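Local coordinates for RimK-related lysine biosynthesis protein (Thermococcus kodakarensis, PDB 5K2M) that binds ADP and magnesium and is probably an ATP-dependent ligase of the RimK family, LysX subfamily, acting in amino-acid biosynthesis, at residues V96-A108 against L155-K167. Numbering follows the deposited sequence.
With ADP (adenosine-5'-diphosphate), chain O.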
loop_
_atom_site.group_PDB
_atom_site.type_symbol
_atom_site.label_atom_id
_atom_site.label_comp_id
_atom_site.label_asym_id
_atom_site.label_seq_id
_atom_site.Cartn_x
_atom_site.Cartn_y
_atom_site.Cartn_z
ATOM N N VAL A 96 -5.622 -41.156 40.469
ATOM C CA VAL A 96 -4.754 -41.391 39.309
ATOM C C VAL A 96 -3.406 -41.918 39.803
ATOM O O VAL A 96 -3.052 -41.691 40.942
ATOM C CB VAL A 96 -4.508 -40.084 38.523
ATOM C CG1 VAL A 96 -5.814 -39.557 37.935
ATOM C CG2 VAL A 96 -3.850 -39.025 39.405
ATOM N N PRO A 97 -2.642 -42.607 38.949
ATOM C CA PRO A 97 -1.307 -42.928 39.415
ATOM C C PRO A 97 -0.522 -41.658 39.716
ATOM O O PRO A 97 -0.765 -40.610 39.109
ATOM C CB PRO A 97 -0.675 -43.663 38.232
ATOM C CG PRO A 97 -1.821 -44.115 37.393
ATOM C CD PRO A 97 -2.857 -43.046 37.563
ATOM N N GLU A 98 0.389 -41.759 40.668
ATOM C CA GLU A 98 1.370 -40.709 40.920
ATOM C C GLU A 98 2.076 -40.356 39.632
ATOM O O GLU A 98 2.523 -41.248 38.920
ATOM C CB GLU A 98 2.422 -41.186 41.903
ATOM C CG GLU A 98 2.732 -40.176 42.972
ATOM C CD GLU A 98 1.886 -40.423 44.192
ATOM O OE1 GLU A 98 0.838 -39.746 44.327
ATOM O OE2 GLU A 98 2.258 -41.325 44.982
ATOM N N TRP A 99 2.203 -39.061 39.355
ATOM C CA TRP A 99 2.802 -38.604 38.117
ATOM C C TRP A 99 3.724 -37.424 38.339
ATOM O O TRP A 99 3.659 -36.730 39.355
ATOM C CB TRP A 99 1.716 -38.222 37.105
ATOM C CG TRP A 99 0.905 -37.074 37.562
ATOM C CD1 TRP A 99 -0.154 -37.107 38.422
ATOM C CD2 TRP A 99 1.102 -35.708 37.213
ATOM N NE1 TRP A 99 -0.635 -35.835 38.631
ATOM C CE2 TRP A 99 0.119 -34.956 37.898
ATOM C CE3 TRP A 99 2.021 -35.039 36.392
ATOM C CZ2 TRP A 99 0.018 -33.574 37.775
ATOM C CZ3 TRP A 99 1.923 -33.671 36.274
ATOM C CH2 TRP A 99 0.923 -32.949 36.958
ATOM N N LYS A 100 4.576 -37.190 37.349
ATOM C CA LYS A 100 5.516 -36.089 37.397
ATOM C C LYS A 100 5.796 -35.631 35.964
ATOM O O LYS A 100 5.821 -36.450 35.042
ATOM C CB LYS A 100 6.788 -36.552 38.100
ATOM C CG LYS A 100 7.556 -35.455 38.816
ATOM C CD LYS A 100 6.945 -35.079 40.157
ATOM C CE LYS A 100 7.669 -33.865 40.714
ATOM N NZ LYS A 100 7.145 -33.457 42.041
ATOM N N ALA A 101 5.947 -34.325 35.777
ATOM C CA ALA A 101 6.264 -33.776 34.475
ATOM C C ALA A 101 7.453 -32.820 34.560
ATOM O O ALA A 101 7.560 -31.994 35.489
ATOM C CB ALA A 101 5.049 -33.073 33.878
ATOM N N ALA A 102 8.354 -32.963 33.597
ATOM C CA ALA A 102 9.510 -32.083 33.461
ATOM C C ALA A 102 9.569 -31.525 32.043
ATOM O O ALA A 102 8.983 -32.089 31.101
ATOM C CB ALA A 102 10.790 -32.834 33.800
ATOM N N LEU A 103 10.304 -30.429 31.905
ATOM C CA LEU A 103 10.351 -29.661 30.678
ATOM C C LEU A 103 11.723 -29.692 30.024
ATOM O O LEU A 103 11.947 -29.000 29.038
ATOM C CB LEU A 103 9.963 -28.207 30.966
ATOM C CG LEU A 103 8.477 -27.875 31.045
ATOM C CD1 LEU A 103 7.757 -28.314 29.780
ATOM C CD2 LEU A 103 7.828 -28.496 32.270
ATOM N N SER A 104 12.641 -30.474 30.586
ATOM C CA SER A 104 13.946 -30.691 29.994
ATOM C C SER A 104 14.545 -32.005 30.509
ATOM O O SER A 104 14.091 -32.565 31.526
ATOM C CB SER A 104 14.884 -29.528 30.312
ATOM O OG SER A 104 15.261 -29.543 31.677
ATOM N N GLU A 105 15.567 -32.470 29.803
ATOM C CA GLU A 105 16.324 -33.664 30.179
ATOM C C GLU A 105 16.862 -33.550 31.604
ATOM O O GLU A 105 16.758 -34.493 32.389
ATOM C CB GLU A 105 17.475 -33.906 29.186
ATOM C CG GLU A 105 18.428 -35.036 29.580
ATOM C CD GLU A 105 19.543 -35.297 28.570
ATOM O OE1 GLU A 105 19.634 -34.552 27.565
ATOM O OE2 GLU A 105 20.336 -36.251 28.795
ATOM N N GLY A 106 17.420 -32.392 31.931
ATOM C CA GLY A 106 17.995 -32.149 33.249
ATOM C C GLY A 106 16.955 -32.120 34.349
ATOM O O GLY A 106 17.212 -32.547 35.478
ATOM N N GLY A 107 15.769 -31.612 34.032
ATOM C CA GLY A 107 14.648 -31.682 34.966
ATOM C C GLY A 107 14.140 -33.102 35.171
ATOM O O GLY A 107 13.791 -33.478 36.292
ATOM N N ALA A 108 14.088 -33.881 34.089
ATOM C CA ALA A 108 13.572 -35.247 34.125
ATOM C C ALA A 108 14.398 -36.167 35.007
ATOM O O ALA A 108 13.859 -37.075 35.642
ATOM C CB ALA A 108 13.494 -35.807 32.723
ATOM N N LEU A 155 7.441 -32.174 20.884
ATOM C CA LEU A 155 6.601 -32.872 21.868
ATOM C C LEU A 155 7.285 -33.975 22.689
ATOM O O LEU A 155 6.862 -34.240 23.812
ATOM C CB LEU A 155 5.333 -33.431 21.200
ATOM C CG LEU A 155 3.992 -32.695 21.368
ATOM C CD1 LEU A 155 4.089 -31.235 21.806
ATOM C CD2 LEU A 155 3.195 -32.828 20.082
ATOM N N TYR A 156 8.326 -34.608 22.153
ATOM C CA TYR A 156 9.070 -35.585 22.934
ATOM C C TYR A 156 9.943 -34.908 23.972
ATOM O O TYR A 156 10.578 -35.590 24.750
ATOM C CB TYR A 156 9.957 -36.463 22.049
ATOM C CG TYR A 156 9.190 -37.386 21.157
ATOM C CD1 TYR A 156 8.215 -38.218 21.675
ATOM C CD2 TYR A 156 9.447 -37.446 19.793
ATOM C CE1 TYR A 156 7.496 -39.075 20.861
ATOM C CE2 TYR A 156 8.738 -38.310 18.971
ATOM C CZ TYR A 156 7.765 -39.123 19.512
ATOM O OH TYR A 156 7.027 -39.979 18.724
ATOM N N GLY A 157 10.006 -33.576 23.946
ATOM C CA GLY A 157 10.696 -32.804 24.970
ATOM C C GLY A 157 9.814 -32.427 26.159
ATOM O O GLY A 157 10.266 -31.741 27.076
ATOM N N ILE A 158 8.552 -32.848 26.140
ATOM C CA ILE A 158 7.689 -32.751 27.311
ATOM C C ILE A 158 7.752 -34.116 27.994
ATOM O O ILE A 158 7.293 -35.129 27.442
ATOM C CB ILE A 158 6.239 -32.407 26.924
ATOM C CG1 ILE A 158 6.206 -31.229 25.944
ATOM C CG2 ILE A 158 5.411 -32.109 28.165
ATOM C CD1 ILE A 158 6.909 -29.974 26.416
ATOM N N HIS A 159 8.329 -34.144 29.187
ATOM C CA HIS A 159 8.643 -35.400 29.864
ATOM C C HIS A 159 7.620 -35.740 30.924
ATOM O O HIS A 159 7.573 -35.096 31.975
ATOM C CB HIS A 159 10.028 -35.321 30.478
ATOM C CG HIS A 159 11.101 -35.098 29.471
ATOM N ND1 HIS A 159 11.581 -36.107 28.666
ATOM C CD2 HIS A 159 11.758 -33.977 29.104
ATOM C CE1 HIS A 159 12.502 -35.617 27.857
ATOM N NE2 HIS A 159 12.636 -34.330 28.112
ATOM N N TYR A 160 6.819 -36.768 30.638
ATOM C CA TYR A 160 5.707 -37.191 31.476
ATOM C C TYR A 160 5.967 -38.595 31.974
ATOM O O TYR A 160 6.298 -39.505 31.184
ATOM C CB TYR A 160 4.411 -37.155 30.657
ATOM C CG TYR A 160 3.189 -37.697 31.357
ATOM C CD1 TYR A 160 2.399 -36.887 32.152
ATOM C CD2 TYR A 160 2.823 -39.032 31.215
ATOM C CE1 TYR A 160 1.268 -37.385 32.784
ATOM C CE2 TYR A 160 1.705 -39.545 31.843
ATOM C CZ TYR A 160 0.920 -38.719 32.611
ATOM O OH TYR A 160 -0.194 -39.241 33.223
ATOM N N PHE A 161 5.808 -38.771 33.286
ATOM C CA PHE A 161 6.158 -40.018 33.963
ATOM C C PHE A 161 5.081 -40.396 34.976
ATOM O O PHE A 161 4.441 -39.534 35.538
ATOM C CB PHE A 161 7.456 -39.848 34.758
ATOM C CG PHE A 161 8.667 -39.562 33.932
ATOM C CD1 PHE A 161 9.408 -40.595 33.382
ATOM C CD2 PHE A 161 9.108 -38.263 33.748
ATOM C CE1 PHE A 161 10.558 -40.339 32.652
ATOM C CE2 PHE A 161 10.252 -38.002 33.008
ATOM C CZ PHE A 161 10.976 -39.042 32.462
ATOM N N GLN A 162 4.909 -41.690 35.204
ATOM C CA GLN A 162 4.089 -42.198 36.298
ATOM C C GLN A 162 4.891 -43.184 37.125
ATOM O O GLN A 162 5.865 -43.746 36.647
ATOM C CB GLN A 162 2.868 -42.939 35.760
ATOM C CG GLN A 162 1.823 -42.070 35.092
ATOM C CD GLN A 162 0.698 -42.906 34.503
ATOM O OE1 GLN A 162 0.946 -43.938 33.906
ATOM N NE2 GLN A 162 -0.536 -42.459 34.669
ATOM N N GLU A 163 4.483 -43.381 38.370
ATOM C CA GLU A 163 4.904 -44.555 39.134
ATOM C C GLU A 163 4.526 -45.814 38.362
ATOM O O GLU A 163 3.475 -45.852 37.723
ATOM C CB GLU A 163 4.219 -44.588 40.508
ATOM C CG GLU A 163 2.711 -44.787 40.451
ATOM C CD GLU A 163 2.043 -44.770 41.816
ATOM O OE1 GLU A 163 2.705 -45.080 42.820
ATOM O OE2 GLU A 163 0.849 -44.429 41.892
ATOM N N PHE A 164 5.360 -46.847 38.423
ATOM C CA PHE A 164 4.972 -48.137 37.851
ATOM C C PHE A 164 3.932 -48.775 38.764
ATOM O O PHE A 164 4.189 -49.019 39.943
ATOM C CB PHE A 164 6.164 -49.067 37.682
ATOM C CG PHE A 164 5.799 -50.444 37.181
ATOM C CD1 PHE A 164 5.471 -50.652 35.846
ATOM C CD2 PHE A 164 5.803 -51.535 38.037
ATOM C CE1 PHE A 164 5.142 -51.916 35.381
ATOM C CE2 PHE A 164 5.485 -52.803 37.571
ATOM C CZ PHE A 164 5.141 -52.993 36.246
ATOM N N VAL A 165 2.749 -49.022 38.217
ATOM C CA VAL A 165 1.685 -49.654 38.974
ATOM C C VAL A 165 1.723 -51.164 38.742
ATOM O O VAL A 165 1.758 -51.619 37.598
ATOM C CB VAL A 165 0.316 -49.074 38.592
ATOM C CG1 VAL A 165 -0.789 -49.777 39.362
ATOM C CG2 VAL A 165 0.292 -47.572 38.844
ATOM N N GLU A 166 1.728 -51.930 39.836
ATOM C CA GLU A 166 1.739 -53.388 39.769
ATOM C C GLU A 166 0.310 -53.867 39.614
ATOM O O GLU A 166 -0.428 -53.961 40.587
ATOM C CB GLU A 166 2.376 -53.994 41.022
ATOM C CG GLU A 166 3.855 -53.662 41.171
ATOM C CD GLU A 166 4.468 -54.227 42.440
ATOM O OE1 GLU A 166 5.387 -53.584 42.983
ATOM O OE2 GLU A 166 4.035 -55.307 42.906
ATOM N N LYS A 167 -0.067 -54.156 38.374
ATOM C CA LYS A 167 -1.427 -54.540 38.042
ATOM C C LYS A 167 -1.480 -56.060 38.047
ATOM O O LYS A 167 -0.445 -56.707 37.866
ATOM C CB LYS A 167 -1.811 -54.025 36.644
ATOM C CG LYS A 167 -1.422 -52.576 36.353
ATOM C CD LYS A 167 -1.850 -52.106 34.963
ATOM C CE LYS A 167 -1.203 -52.886 33.810
ATOM N NZ LYS A 167 0.283 -52.771 33.739
HETATM P PB ADP O . -1.532 -45.458 25.392
HETATM O O1B ADP O . -2.453 -46.637 25.543
HETATM O O2B ADP O . -0.334 -45.716 24.510
HETATM O O3B ADP O . -2.201 -44.154 25.034
HETATM P PA ADP O . -1.313 -45.861 28.251
HETATM O O1A ADP O . -2.769 -46.284 28.228
HETATM O O2A ADP O . -0.930 -44.910 29.338
HETATM O O3A ADP O . -0.848 -45.242 26.844
HETATM O "O5'" ADP O . -0.382 -47.160 28.376
HETATM C "C5'" ADP O . -0.627 -48.323 27.617
HETATM C "C4'" ADP O . -0.686 -49.533 28.533
HETATM O "O4'" ADP O . 0.564 -49.674 29.218
HETATM C "C3'" ADP O . -1.761 -49.478 29.607
HETATM O "O3'" ADP O . -3.008 -50.018 29.143
HETATM C "C2'" ADP O . -1.136 -50.321 30.702
HETATM O "O2'" ADP O . -1.332 -51.716 30.480
HETATM C "C1'" ADP O . 0.344 -50.057 30.570
HETATM N N9 ADP O . 0.747 -48.957 31.458
HETATM C C8 ADP O . 0.786 -47.646 31.143
HETATM N N7 ADP O . 1.180 -46.896 32.187
HETATM C C5 ADP O . 1.386 -47.750 33.207
HETATM C C6 ADP O . 1.834 -47.635 34.594
HETATM N N6 ADP O . 2.130 -46.426 35.118
HETATM N N1 ADP O . 1.928 -48.772 35.312
HETATM C C2 ADP O . 1.634 -49.977 34.804
HETATM N N3 ADP O . 1.223 -50.164 33.550
HETATM C C4 ADP O . 1.091 -49.107 32.723
HETATM O O HOH W 1 -1.197 -40.377 36.340
#
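Strands 99-102 and 159-163 run antiparallel, their axes 4.6 Å apart, with K100-F161 and A102-H159 as hydrogen-bonded pairs and W99-Q162 and A101-Y160 as non-hydrogen-bonded ones. Beyond the W99-Q162 pair, E163 N still donates to E98 O, but E98 N turns to the side chain, donating to E163 OE2 (3.0 Å) from above the carboxylate plane. With chi1 at 66°, E163 CG sits between its own backbone N and carbonyl carbon, and the extended chain beyond it lies alongside E98. The same OE2 forms a salt bridge with K235, probably offsetting the nearby E98 carboxylate.

On the face carrying H159 and F161, A108 CB packs over one face of the imidazole, 4.1 Å from H159 CG, and touches F161 CE2 at 3.9 Å; helix 138-150 covers this layer. S104 is the N-cap of helix 105-108, its OG accepting from G107 N and also hydrogen-bonded to D33 of the second subunit. On the opposite face W99 and Y160 pack against helix 83-90.

This is the edge of the small four-stranded sheet in the ATP-grasp fold, whose strand 159-163 brings its C-terminal end to the adenine. ADP N6 donates to Q162 OE1 and to E163 O, V165 N donates to ADP N1 (3.0 Å), and K167 NZ reaches ADP N3 (2.8 Å). K122 also binds Q162 OE1, whereas Q162 NE2, 3.4 Å from P97 CG, bonds N240 and a water that donates to P97 O. Along the outer side of strand 99-102, A101 and A102 pair with an antiparallel strand of the second subunit, continuing the sheet across the interface.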